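PDB 5U5I: HTPA Reductase from Selaginella moellendorffii, which probably catalyses the NAD(P)H-dependent reduction of 4-hydroxy-tetrahydrodipicolinate to tetrahydrodipicolinate in the diaminopimelate route to lysine, and binds NAD. Local coordinates for residues B[58-63]-B[86-91]; B[76-81]-B[99-104]; B[153-158]-B[182-187]; B[134-139]-B[172-177]. All blocks are in the same frame, centred on the assembly; numbering follows the deposited sequence. Where two conformers were deposited one is given.

Interaction 1: B[58-63]-B[86-91]; sequences SEREDV and NDNAEF. With NAD (nicotinamide-adenine-dinucleotide), chain E.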
# COMPACT_ATOMS: atom_id res chain seq x y z
N SER B 58 -25.50 -34.92 6.00
CA SER B 58 -26.69 -35.34 6.75
C SER B 58 -26.33 -36.13 8.02
O SER B 58 -27.15 -36.21 8.94
CB SER B 58 -27.64 -36.13 5.86
OG SER B 58 -26.96 -37.22 5.27
N GLU B 59 -25.11 -36.67 8.09
CA GLU B 59 -24.61 -37.33 9.31
C GLU B 59 -24.00 -36.35 10.35
O GLU B 59 -23.48 -36.79 11.38
CB GLU B 59 -23.58 -38.42 8.93
CG GLU B 59 -24.02 -39.39 7.83
CD GLU B 59 -23.05 -40.57 7.65
OE1 GLU B 59 -23.07 -41.47 8.51
OE2 GLU B 59 -22.28 -40.61 6.64
N ARG B 60 -24.11 -35.05 10.11
CA ARG B 60 -23.41 -34.00 10.87
C ARG B 60 -23.55 -34.11 12.39
O ARG B 60 -22.56 -34.00 13.11
CB ARG B 60 -23.87 -32.60 10.39
CG ARG B 60 -23.39 -31.43 11.22
CD ARG B 60 -23.65 -30.11 10.50
NE ARG B 60 -25.07 -29.74 10.48
CZ ARG B 60 -25.54 -28.58 10.00
NH1 ARG B 60 -24.72 -27.67 9.48
NH2 ARG B 60 -26.84 -28.34 10.03
N GLU B 61 -24.78 -34.32 12.87
CA GLU B 61 -25.04 -34.35 14.32
C GLU B 61 -24.21 -35.40 15.02
O GLU B 61 -23.51 -35.09 15.99
CB GLU B 61 -26.51 -34.64 14.66
CG GLU B 61 -27.54 -33.62 14.19
CD GLU B 61 -27.27 -32.20 14.65
OE1 GLU B 61 -27.23 -31.96 15.88
OE2 GLU B 61 -27.14 -31.33 13.76
N ASP B 62 -24.29 -36.64 14.55
CA ASP B 62 -23.58 -37.76 15.17
C ASP B 62 -22.07 -37.68 14.95
O ASP B 62 -21.31 -38.12 15.80
CB ASP B 62 -24.08 -39.13 14.66
CG ASP B 62 -25.51 -39.44 15.07
OD1 ASP B 62 -26.03 -38.87 16.06
OD2 ASP B 62 -26.12 -40.30 14.39
N VAL B 63 -21.64 -37.14 13.81
CA VAL B 63 -20.20 -37.05 13.52
C VAL B 63 -19.54 -36.05 14.49
O VAL B 63 -18.52 -36.36 15.12
CB VAL B 63 -19.95 -36.65 12.04
CG1 VAL B 63 -18.48 -36.34 11.79
CG2 VAL B 63 -20.41 -37.77 11.10
N ASN B 86 -23.90 -19.75 6.16
CA ASN B 86 -24.74 -19.36 7.27
C ASN B 86 -25.24 -20.56 8.08
O ASN B 86 -25.17 -20.52 9.30
CB ASN B 86 -25.89 -18.47 6.79
CG ASN B 86 -25.41 -17.12 6.25
OD1 ASN B 86 -25.49 -16.85 5.05
ND2 ASN B 86 -24.89 -16.28 7.14
N ASP B 87 -25.69 -21.63 7.41
CA ASP B 87 -26.14 -22.84 8.12
C ASP B 87 -25.00 -23.43 8.95
O ASP B 87 -25.19 -23.71 10.13
CB ASP B 87 -26.69 -23.90 7.15
CG ASP B 87 -27.19 -25.15 7.87
OD1 ASP B 87 -28.33 -25.15 8.37
OD2 ASP B 87 -26.43 -26.13 7.94
N ASN B 88 -23.81 -23.59 8.34
CA ASN B 88 -22.66 -24.14 9.06
C ASN B 88 -22.24 -23.28 10.26
O ASN B 88 -21.99 -23.81 11.34
CB ASN B 88 -21.45 -24.36 8.14
CG ASN B 88 -21.62 -25.54 7.20
OD1 ASN B 88 -22.67 -26.17 7.14
ND2 ASN B 88 -20.58 -25.83 6.44
N ALA B 89 -22.19 -21.97 10.06
CA ALA B 89 -21.83 -21.04 11.14
C ALA B 89 -22.83 -21.09 12.29
O ALA B 89 -22.44 -21.12 13.46
CB ALA B 89 -21.70 -19.61 10.60
N GLU B 90 -24.11 -21.12 11.96
CA GLU B 90 -25.15 -21.21 12.97
C GLU B 90 -25.09 -22.56 13.72
O GLU B 90 -25.34 -22.61 14.92
CB GLU B 90 -26.54 -20.94 12.36
CG GLU B 90 -26.68 -19.46 11.95
CD GLU B 90 -27.78 -19.19 10.94
OE1 GLU B 90 -28.73 -20.00 10.84
OE2 GLU B 90 -27.70 -18.14 10.26
N PHE B 91 -24.73 -23.62 13.01
CA PHE B 91 -24.50 -24.91 13.64
C PHE B 91 -23.32 -24.91 14.63
O PHE B 91 -23.46 -25.39 15.77
CB PHE B 91 -24.29 -26.00 12.57
CG PHE B 91 -23.91 -27.33 13.14
CD1 PHE B 91 -24.86 -28.12 13.78
CD2 PHE B 91 -22.60 -27.79 13.06
CE1 PHE B 91 -24.50 -29.35 14.32
CE2 PHE B 91 -22.24 -29.01 13.59
CZ PHE B 91 -23.18 -29.79 14.23
PA NAD E . -14.45 -27.08 -3.84
O1A NAD E . -15.78 -27.15 -4.56
O2A NAD E . -13.21 -27.65 -4.47
O5B NAD E . -14.62 -27.72 -2.38
C5B NAD E . -15.75 -27.38 -1.58
C4B NAD E . -16.29 -28.65 -0.94
O4B NAD E . -17.28 -28.32 0.03
C3B NAD E . -16.95 -29.62 -1.91
O3B NAD E . -16.21 -30.84 -1.92
C2B NAD E . -18.37 -29.80 -1.37
O2B NAD E . -18.86 -31.13 -1.48
C1B NAD E . -18.21 -29.40 0.09
N9A NAD E . -19.43 -28.98 0.81
C8A NAD E . -20.47 -28.28 0.32
N7A NAD E . -21.40 -28.06 1.28
C5A NAD E . -20.95 -28.62 2.41
C6A NAD E . -21.44 -28.76 3.79
N6A NAD E . -22.64 -28.23 4.14
N1A NAD E . -20.66 -29.41 4.67
C2A NAD E . -19.47 -29.95 4.33
N3A NAD E . -18.97 -29.87 3.09
C4A NAD E . -19.64 -29.23 2.10
O3 NAD E . -14.22 -25.51 -3.53
PN NAD E . -12.79 -24.90 -3.12
O1N NAD E . -12.08 -24.62 -4.42
O2N NAD E . -12.13 -25.77 -2.09
O5D NAD E . -13.26 -23.54 -2.42
C5D NAD E . -14.15 -23.66 -1.32
C4D NAD E . -14.52 -22.31 -0.74
O4D NAD E . -13.34 -21.68 -0.22
C3D NAD E . -15.09 -21.39 -1.80
O3D NAD E . -16.18 -20.66 -1.24
C2D NAD E . -13.94 -20.47 -2.16
O2D NAD E . -14.37 -19.19 -2.61
C1D NAD E . -13.23 -20.37 -0.82
N1N NAD E . -11.82 -19.95 -0.83
C2N NAD E . -11.43 -19.22 0.22
C3N NAD E . -10.13 -18.77 0.36
C7N NAD E . -9.72 -17.93 1.55
O7N NAD E . -8.54 -17.64 1.66
N7N NAD E . -10.58 -17.51 2.48
C4N NAD E . -9.21 -19.11 -0.62
C5N NAD E . -9.62 -19.88 -1.71
C6N NAD E . -10.94 -20.30 -1.79
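R60 and E61, in the first turn of helix 60-70, face D87, N88 and F91 of helix 85-94 across a wide backbone gap, the nearest CA atoms, those of E61 and F91, being 9.5 Å apart. R60 carries most of the contact: its chain runs extended, with CG anti to the backbone N (chi1 171°), and bends only at chi3, which lays it along the F91 ring and brings its end to D87. The methylene CD sits over the centre of the ring in a CH-pi contact, 3.5 Å from the F91 centroid. Farther along, the guanidinium lies flat on the same aromatic face, its plane only 7° from that of the ring; the cation-pi contact is off-centre, with R60 CZ 4.2 Å from the F91 centroid. In one of the two modelled conformers of D87, the guanidinium edge meets its carboxylate in a salt bridge. R60 NH1 donates to D87 OD2 at 2.8 Å, approaching on the syn side but 31° out of the carboxylate plane, and NH2 adds a weak bond to the same oxygen. The stack, with this salt bridge when D87 is so placed, would limit rotation of the cationic group. E61 bends back so that its OE2 comes within 3.3 Å of F91 CE1, its carboxylate almost perpendicular to the ring. N88 borders the adenine amino group of NAD, N88 OD1 lying 3.6 Å from NAD N6A, while its ND2 is hydrogen-bonded to D78. Within the nucleotide-binding domain, R60 also packs on L35 of strand 33-36, and N86 and A89 of helix 85-94 rest on helix 108-118.

Interaction 2: B[76-81]-B[99-104]; sequences VVDYTL and FVMGTT. With NAD (nicotinamide-adenine-dinucleotide), chain E.
Strands 75-78 and 99-101 are the two parallel strands of a beta-alpha-beta unit in the Rossmann-like domain, and the loops that follow them meet at NAD. V76, V77 and D78 pair with F99, V100 and M101 through an alternating ladder: V100 N donates to V76 O at 2.8 Å, and D78 N to V100 O at 2.9 Å. G102 N then continues the pattern to D78 O. Beyond the strands, side chains take over. T103 OG1 stands beside its own backbone N (chi1 -52°), from where it donates to D78 OD1 at 2.7 Å and accepts a nearly straight bond from T80 N at 2.8 Å. T80 OG1 donates to the same D78 OD1, so this buried oxygen is gripped by two hydroxyls, while D78 OD2 is bonded by Y92. Selenomethionine M101 runs alongside D78, its CE packed against the carboxylate. The backbone of G102 lies over one face of the Y79 ring, Y79 CE1 reaching G102 CA at 3.5 Å; the ring's edge faces NAD O4D, and its hydroxyl bonds to T246. The cofactor is held from both loops. T80 CG2 and L81 pack on the adenine, G102 O accepts from the carboxamide N7N of NAD at 3.0 Å, and T104 OG1 shares a 2.6 Å hydrogen bond with NAD O2D. Dinucleotide binding at the carboxyl ends of parallel strands is the hallmark of the Rossmann fold.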
# COMPACT_ATOMS: atom_id res chain seq x y z
N VAL B 76 -12.92 -26.27 14.30
CA VAL B 76 -13.39 -26.67 12.97
C VAL B 76 -12.88 -25.66 11.95
O VAL B 76 -13.01 -24.45 12.15
CB VAL B 76 -14.94 -26.72 12.90
CG1 VAL B 76 -15.42 -27.02 11.49
CG2 VAL B 76 -15.48 -27.75 13.88
N VAL B 77 -12.30 -26.16 10.87
CA VAL B 77 -11.90 -25.34 9.75
C VAL B 77 -12.88 -25.63 8.61
O VAL B 77 -13.04 -26.80 8.19
CB VAL B 77 -10.45 -25.64 9.34
CG1 VAL B 77 -10.08 -24.87 8.08
CG2 VAL B 77 -9.52 -25.29 10.48
N ASP B 78 -13.52 -24.56 8.12
CA ASP B 78 -14.61 -24.64 7.14
C ASP B 78 -14.21 -24.03 5.80
O ASP B 78 -14.03 -22.79 5.69
CB ASP B 78 -15.85 -23.94 7.72
CG ASP B 78 -17.11 -24.16 6.90
OD1 ASP B 78 -17.19 -23.78 5.71
OD2 ASP B 78 -18.07 -24.70 7.47
N TYR B 79 -14.03 -24.91 4.81
CA TYR B 79 -13.89 -24.54 3.41
C TYR B 79 -14.86 -25.41 2.64
O TYR B 79 -14.51 -26.51 2.17
CB TYR B 79 -12.45 -24.73 2.92
CG TYR B 79 -11.50 -23.64 3.37
CD1 TYR B 79 -11.40 -22.44 2.67
CD2 TYR B 79 -10.67 -23.83 4.47
CE1 TYR B 79 -10.51 -21.45 3.06
CE2 TYR B 79 -9.78 -22.83 4.87
CZ TYR B 79 -9.70 -21.64 4.16
OH TYR B 79 -8.82 -20.64 4.55
N THR B 80 -16.09 -24.91 2.52
CA THR B 80 -17.18 -25.65 1.91
C THR B 80 -17.68 -24.86 0.70
O THR B 80 -16.90 -24.63 -0.23
CB THR B 80 -18.27 -25.99 2.96
OG1 THR B 80 -18.68 -24.81 3.65
CG2 THR B 80 -17.74 -26.97 3.97
N LEU B 81 -18.94 -24.45 0.68
CA LEU B 81 -19.49 -23.69 -0.43
C LEU B 81 -20.36 -22.56 0.14
O LEU B 81 -20.85 -22.69 1.27
CB LEU B 81 -20.34 -24.59 -1.35
CG LEU B 81 -19.62 -25.64 -2.22
CD1 LEU B 81 -20.62 -26.46 -3.03
CD2 LEU B 81 -18.62 -25.02 -3.19
N PHE B 99 -14.39 -22.08 15.48
CA PHE B 99 -14.16 -22.32 14.06
C PHE B 99 -13.39 -21.23 13.32
O PHE B 99 -13.41 -20.05 13.67
CB PHE B 99 -15.48 -22.62 13.34
CG PHE B 99 -16.42 -21.47 13.28
CD1 PHE B 99 -17.24 -21.17 14.36
CD2 PHE B 99 -16.48 -20.66 12.15
CE1 PHE B 99 -18.10 -20.08 14.32
CE2 PHE B 99 -17.35 -19.57 12.09
CZ PHE B 99 -18.16 -19.29 13.18
N VAL B 100 -12.74 -21.68 12.26
CA VAL B 100 -12.06 -20.83 11.32
C VAL B 100 -12.76 -21.04 10.00
O VAL B 100 -12.72 -22.13 9.47
CB VAL B 100 -10.57 -21.22 11.20
CG1 VAL B 100 -9.89 -20.45 10.08
CG2 VAL B 100 -9.86 -20.97 12.51
N MSE B 101 -13.41 -20.01 9.49
CA MSE B 101 -14.09 -20.12 8.22
C MSE B 101 -13.52 -19.28 7.11
O MSE B 101 -13.55 -18.05 7.18
CB MSE B 101 -15.53 -19.73 8.34
CG MSE B 101 -16.12 -20.18 7.02
SE MSE B 101 -18.00 -19.96 7.13
CE MSE B 101 -18.53 -21.18 8.59
N GLY B 102 -13.05 -19.96 6.07
CA GLY B 102 -12.54 -19.31 4.86
C GLY B 102 -13.52 -19.33 3.69
O GLY B 102 -13.34 -18.61 2.73
N THR B 103 -14.59 -20.12 3.80
CA THR B 103 -15.61 -20.18 2.75
C THR B 103 -16.12 -18.78 2.46
O THR B 103 -16.40 -18.01 3.39
CB THR B 103 -16.80 -21.07 3.18
OG1 THR B 103 -16.32 -22.33 3.62
CG2 THR B 103 -17.74 -21.30 2.04
N THR B 104 -16.24 -18.45 1.18
CA THR B 104 -16.72 -17.13 0.75
C THR B 104 -18.22 -17.20 0.47
O THR B 104 -18.83 -18.28 0.49
CB THR B 104 -15.96 -16.66 -0.51
OG1 THR B 104 -16.12 -17.61 -1.56
CG2 THR B 104 -14.48 -16.49 -0.22
PA NAD E . -14.45 -27.08 -3.84
O1A NAD E . -15.78 -27.15 -4.56
O2A NAD E . -13.21 -27.65 -4.47
O5B NAD E . -14.62 -27.72 -2.38
C5B NAD E . -15.75 -27.38 -1.58
C4B NAD E . -16.29 -28.65 -0.94
O4B NAD E . -17.28 -28.32 0.03
C3B NAD E . -16.95 -29.62 -1.91
O3B NAD E . -16.21 -30.84 -1.92
C2B NAD E . -18.37 -29.80 -1.37
O2B NAD E . -18.86 -31.13 -1.48
C1B NAD E . -18.21 -29.40 0.09
N9A NAD E . -19.43 -28.98 0.81
C8A NAD E . -20.47 -28.28 0.32
N7A NAD E . -21.40 -28.06 1.28
C5A NAD E . -20.95 -28.62 2.41
C6A NAD E . -21.44 -28.76 3.79
N6A NAD E . -22.64 -28.23 4.14
N1A NAD E . -20.66 -29.41 4.67
C2A NAD E . -19.47 -29.95 4.33
N3A NAD E . -18.97 -29.87 3.09
C4A NAD E . -19.64 -29.23 2.10
O3 NAD E . -14.22 -25.51 -3.53
PN NAD E . -12.79 -24.90 -3.12
O1N NAD E . -12.08 -24.62 -4.42
O2N NAD E . -12.13 -25.77 -2.09
O5D NAD E . -13.26 -23.54 -2.42
C5D NAD E . -14.15 -23.66 -1.32
C4D NAD E . -14.52 -22.31 -0.74
O4D NAD E . -13.34 -21.68 -0.22
C3D NAD E . -15.09 -21.39 -1.80
O3D NAD E . -16.18 -20.66 -1.24
C2D NAD E . -13.94 -20.47 -2.16
O2D NAD E . -14.37 -19.19 -2.61
C1D NAD E . -13.23 -20.37 -0.82
N1N NAD E . -11.82 -19.95 -0.83
C2N NAD E . -11.43 -19.22 0.22
C3N NAD E . -10.13 -18.77 0.36
C7N NAD E . -9.72 -17.93 1.55
O7N NAD E . -8.54 -17.64 1.66
N7N NAD E . -10.58 -17.51 2.48
C4N NAD E . -9.21 -19.11 -0.62
C5N NAD E . -9.62 -19.88 -1.71
C6N NAD E . -10.94 -20.30 -1.79

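Interaction 3: B[153-158]-B[182-187]; sequences YTLQVT and LGLDFK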
# COMPACT_ATOMS: atom_id res chain seq x y z
N TYR B 153 -5.18 10.98 -11.10
CA TYR B 153 -4.49 9.85 -11.73
C TYR B 153 -5.50 8.90 -12.38
O TYR B 153 -6.69 8.92 -12.07
CB TYR B 153 -3.60 9.08 -10.73
CG TYR B 153 -2.26 9.73 -10.40
CD1 TYR B 153 -2.16 11.09 -10.07
CD2 TYR B 153 -1.09 8.97 -10.38
CE1 TYR B 153 -0.93 11.67 -9.76
CE2 TYR B 153 0.14 9.54 -10.07
CZ TYR B 153 0.21 10.89 -9.76
OH TYR B 153 1.42 11.46 -9.46
N THR B 154 -4.99 8.09 -13.31
CA THR B 154 -5.76 7.05 -13.99
C THR B 154 -5.45 5.70 -13.33
O THR B 154 -4.29 5.40 -13.04
CB THR B 154 -5.39 7.02 -15.49
OG1 THR B 154 -5.78 8.25 -16.09
CG2 THR B 154 -6.08 5.88 -16.22
N LEU B 155 -6.49 4.90 -13.10
CA LEU B 155 -6.37 3.55 -12.55
C LEU B 155 -6.73 2.52 -13.61
O LEU B 155 -7.79 2.62 -14.22
CB LEU B 155 -7.30 3.37 -11.34
CG LEU B 155 -7.41 1.98 -10.68
CD1 LEU B 155 -6.05 1.49 -10.21
CD2 LEU B 155 -8.39 1.99 -9.53
N GLN B 156 -5.85 1.54 -13.84
CA GLN B 156 -6.17 0.30 -14.57
C GLN B 156 -6.03 -0.88 -13.59
O GLN B 156 -5.02 -0.97 -12.88
CB GLN B 156 -5.21 0.08 -15.73
CG GLN B 156 -5.25 1.15 -16.81
CD GLN B 156 -4.06 1.09 -17.76
OE1 GLN B 156 -3.51 2.11 -18.13
NE2 GLN B 156 -3.66 -0.12 -18.15
N VAL B 157 -7.04 -1.76 -13.55
CA VAL B 157 -7.00 -2.97 -12.71
C VAL B 157 -7.28 -4.18 -13.59
O VAL B 157 -8.33 -4.26 -14.24
CB VAL B 157 -8.03 -2.94 -11.57
CG1 VAL B 157 -7.94 -4.21 -10.71
CG2 VAL B 157 -7.85 -1.70 -10.71
N THR B 158 -6.35 -5.12 -13.61
CA THR B 158 -6.52 -6.35 -14.35
C THR B 158 -6.30 -7.56 -13.43
O THR B 158 -5.44 -7.55 -12.53
CB THR B 158 -5.67 -6.39 -15.65
OG1 THR B 158 -5.81 -7.68 -16.27
CG2 THR B 158 -4.20 -6.14 -15.39
N LEU B 182 -8.40 7.36 -2.28
CA LEU B 182 -7.17 8.01 -2.76
C LEU B 182 -7.36 8.97 -3.95
O LEU B 182 -6.38 9.57 -4.40
CB LEU B 182 -6.10 6.95 -3.08
CG LEU B 182 -5.51 6.30 -1.82
CD1 LEU B 182 -4.89 4.94 -2.10
CD2 LEU B 182 -4.49 7.23 -1.16
N GLY B 183 -8.59 9.12 -4.44
CA GLY B 183 -8.92 10.07 -5.51
C GLY B 183 -9.05 9.48 -6.91
O GLY B 183 -9.21 10.23 -7.88
N LEU B 184 -8.97 8.15 -7.03
CA LEU B 184 -9.13 7.51 -8.32
C LEU B 184 -10.63 7.38 -8.64
O LEU B 184 -11.43 7.12 -7.76
CB LEU B 184 -8.46 6.13 -8.36
CG LEU B 184 -6.94 6.06 -8.52
CD1 LEU B 184 -6.48 6.86 -9.74
CD2 LEU B 184 -6.19 6.51 -7.28
N ASP B 185 -10.97 7.61 -9.91
CA ASP B 185 -12.34 7.45 -10.41
C ASP B 185 -12.37 6.17 -11.24
O ASP B 185 -11.75 6.09 -12.31
CB ASP B 185 -12.75 8.66 -11.26
CG ASP B 185 -14.16 8.53 -11.83
OD1 ASP B 185 -15.02 7.90 -11.17
OD2 ASP B 185 -14.42 9.05 -12.94
N PHE B 186 -13.10 5.17 -10.73
CA PHE B 186 -13.05 3.81 -11.27
C PHE B 186 -14.26 2.98 -10.81
O PHE B 186 -14.37 2.63 -9.64
CB PHE B 186 -11.74 3.15 -10.80
CG PHE B 186 -11.39 1.89 -11.52
CD1 PHE B 186 -10.63 1.93 -12.68
CD2 PHE B 186 -11.80 0.66 -11.02
CE1 PHE B 186 -10.29 0.76 -13.34
CE2 PHE B 186 -11.46 -0.52 -11.68
CZ PHE B 186 -10.70 -0.46 -12.84
N LYS B 187 -15.17 2.68 -11.73
CA LYS B 187 -16.29 1.77 -11.45
C LYS B 187 -15.81 0.31 -11.37
O LYS B 187 -14.79 -0.05 -11.97
CB LYS B 187 -17.39 1.93 -12.50
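Apolar packing and CH-pi contact account for most of this junction, where L155 and V157 of strand 154-161 receive L184 and F186 from the loop after helix 170-181; no hydrogen bond crosses it. In the CH-pi part, L155 CD2 lies over one face of the F186 ring, 4.0 Å from its centroid and displaced toward the rim near CG. The two side chains cross at about a right angle. F186 has CG anti to its backbone N (chi1 -166°), which swings the ring from the loop against the strand. Other apolar contacts extend this patch at both ends. V157 CG2 approaches F186 CZ at 3.8 Å, coming obliquely to the far end of the ring. Toward the start of the strand, L184 CG packs on L155 CB at 3.9 Å, and its CD1 touches Y153 CB at 3.8 Å. A third group of contacts brings side-chain carbons close to backbone carbonyls: L184 CD1 sits 3.1 Å from Y153 O, while F186 CE1 lies 3.2 Å from L155 O. L155 and V157 alternate with T154 and Q156, whose side chains point away, so one face of the strand meets the loop. Behind this layer, L155 packs on L179 and both V157 and F186 on I176 of helix 170-181; F186 O is bonded by R180. The loop leaves that helix through a Schellman motif at G183, of positive phi, and leads on to strand 192-194, parallel to strand 154-161: a beta-alpha-beta crossover whose return loop seals the hydrophobic layer between helix and mixed sheet in the C-terminal domain.

Interaction 4: B[134-139]-B[172-177]; sequences AFVAAM and ALAVIS
The chi1 angles of V136 (172°) and V175 (170°) set CG1 anti to the backbone N in both, leaving each CG2 beside its own N, and it is these two CG2 methyls that meet, 3.8 Å apart, between helices 130-145 and 170-181. F135 likewise has CG anti to its backbone N, and its ring reaches across at about a right angle to V175, bringing F135 CE2 to 4.2 Å from V175 CG2. One valine methyl is thus touched by two residues of the facing helix. The other branch, V175 CG1, meets CG of selenomethionine M139, one turn further on, at 4.2 Å. That same M139 CG lies over a face of the F135 ring within its own helix. On the other flank, V136 CG1 touches A174 CB at 4.2 Å. Next to these apolar contacts a water donates to V136 O at 2.7 Å and more weakly to A174 O, a polar bridge between the two backbones. The segment axes approach to 9.1 Å with their directions 19° apart, so the two segments run nearly parallel. V175 also packs on Y219 of strand 214-222, whereas F135 and A138 reach F230 and M139 of the second subunit. Two helices packed side by side, one covering the mixed sheet and the other also meeting the partner chain, make up the helical layer of an alpha/beta sandwich in the C-terminal domain.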
# COMPACT_ATOMS: atom_id res chain seq x y z
N ALA B 134 -2.22 -8.22 4.09
CA ALA B 134 -1.32 -7.16 4.49
C ALA B 134 -1.16 -6.11 3.39
O ALA B 134 -1.12 -4.92 3.70
CB ALA B 134 0.02 -7.74 4.89
N PHE B 135 -1.13 -6.53 2.13
CA PHE B 135 -1.14 -5.60 1.01
C PHE B 135 -2.45 -4.78 0.93
O PHE B 135 -2.40 -3.57 0.69
CB PHE B 135 -0.89 -6.30 -0.33
CG PHE B 135 -1.12 -5.41 -1.51
CD1 PHE B 135 -0.27 -4.32 -1.75
CD2 PHE B 135 -2.22 -5.59 -2.35
CE1 PHE B 135 -0.50 -3.46 -2.81
CE2 PHE B 135 -2.45 -4.74 -3.41
CZ PHE B 135 -1.58 -3.68 -3.65
N VAL B 136 -3.58 -5.44 1.12
CA VAL B 136 -4.90 -4.79 1.08
C VAL B 136 -4.98 -3.69 2.15
O VAL B 136 -5.37 -2.55 1.87
CB VAL B 136 -6.05 -5.82 1.24
CG1 VAL B 136 -7.42 -5.15 1.39
CG2 VAL B 136 -6.09 -6.76 0.05
N ALA B 137 -4.58 -4.06 3.37
CA ALA B 137 -4.45 -3.13 4.49
C ALA B 137 -3.49 -1.95 4.23
O ALA B 137 -3.77 -0.84 4.65
CB ALA B 137 -4.00 -3.89 5.72
N ALA B 138 -2.37 -2.20 3.55
CA ALA B 138 -1.44 -1.13 3.18
C ALA B 138 -2.11 -0.07 2.32
O ALA B 138 -1.84 1.12 2.49
CB ALA B 138 -0.21 -1.69 2.44
N MSE B 139 -2.95 -0.51 1.39
CA MSE B 139 -3.69 0.39 0.50
C MSE B 139 -4.74 1.15 1.27
O MSE B 139 -4.90 2.34 1.04
CB MSE B 139 -4.34 -0.36 -0.66
CG MSE B 139 -3.36 -1.08 -1.58
SE MSE B 139 -2.22 0.19 -2.58
CE MSE B 139 -0.73 0.32 -1.30
N ALA B 172 -9.70 -7.58 -5.07
CA ALA B 172 -9.62 -6.50 -6.03
C ALA B 172 -10.65 -5.41 -5.73
O ALA B 172 -10.32 -4.23 -5.78
CB ALA B 172 -9.77 -7.01 -7.46
N LEU B 173 -11.87 -5.81 -5.37
CA LEU B 173 -12.91 -4.83 -5.01
C LEU B 173 -12.53 -4.01 -3.78
O LEU B 173 -12.73 -2.81 -3.77
CB LEU B 173 -14.27 -5.51 -4.77
CG LEU B 173 -14.97 -6.10 -6.00
CD1 LEU B 173 -16.13 -7.02 -5.60
CD2 LEU B 173 -15.47 -5.00 -6.92
N ALA B 174 -12.01 -4.66 -2.74
CA ALA B 174 -11.60 -3.96 -1.52
C ALA B 174 -10.42 -3.01 -1.77
O ALA B 174 -10.38 -1.90 -1.22
CB ALA B 174 -11.26 -4.93 -0.40
N VAL B 175 -9.47 -3.42 -2.61
CA VAL B 175 -8.35 -2.55 -2.99
C VAL B 175 -8.86 -1.33 -3.76
O VAL B 175 -8.41 -0.21 -3.51
CB VAL B 175 -7.26 -3.31 -3.78
CG1 VAL B 175 -6.23 -2.36 -4.37
CG2 VAL B 175 -6.57 -4.31 -2.87
N ILE B 176 -9.78 -1.55 -4.69
CA ILE B 176 -10.37 -0.47 -5.49
C ILE B 176 -11.14 0.54 -4.62
O ILE B 176 -11.07 1.74 -4.85
CB ILE B 176 -11.26 -1.04 -6.61
CG1 ILE B 176 -10.38 -1.67 -7.70
CG2 ILE B 176 -12.14 0.04 -7.24
CD1 ILE B 176 -11.12 -2.68 -8.56
N SER B 177 -11.85 0.03 -3.62
CA SER B 177 -12.52 0.87 -2.62
C SER B 177 -11.55 1.88 -1.94
O SER B 177 -11.86 3.08 -1.79
CB SER B 177 -13.20 -0.02 -1.57
OG SER B 177 -13.99 0.72 -0.68
O HOH W 1 -7.70 -1.94 0.73

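The four contacts divide between two domains. Interactions 1 and 2 lie in the nucleotide-binding domain, with centres 12 Å apart and their segments alternating along the chain; they touch through N88 and D78, and both reach NAD, interaction 1 at the adenine and interaction 2 along much of the cofactor. Interactions 3 and 4 follow in the C-terminal domain, 13 Å apart, again with alternating segments, joined where I176 of helix 170-181 packs on V157 and F186. Interactions 1 and 3 are farthest apart, their centres 43 Å from each other. Interactions 2 and 4 come within about 11 Å between nearest atoms, without touching. Among these four, those touching NAD lie in the nucleotide-binding domain and those touching the second subunit in the C-terminal one.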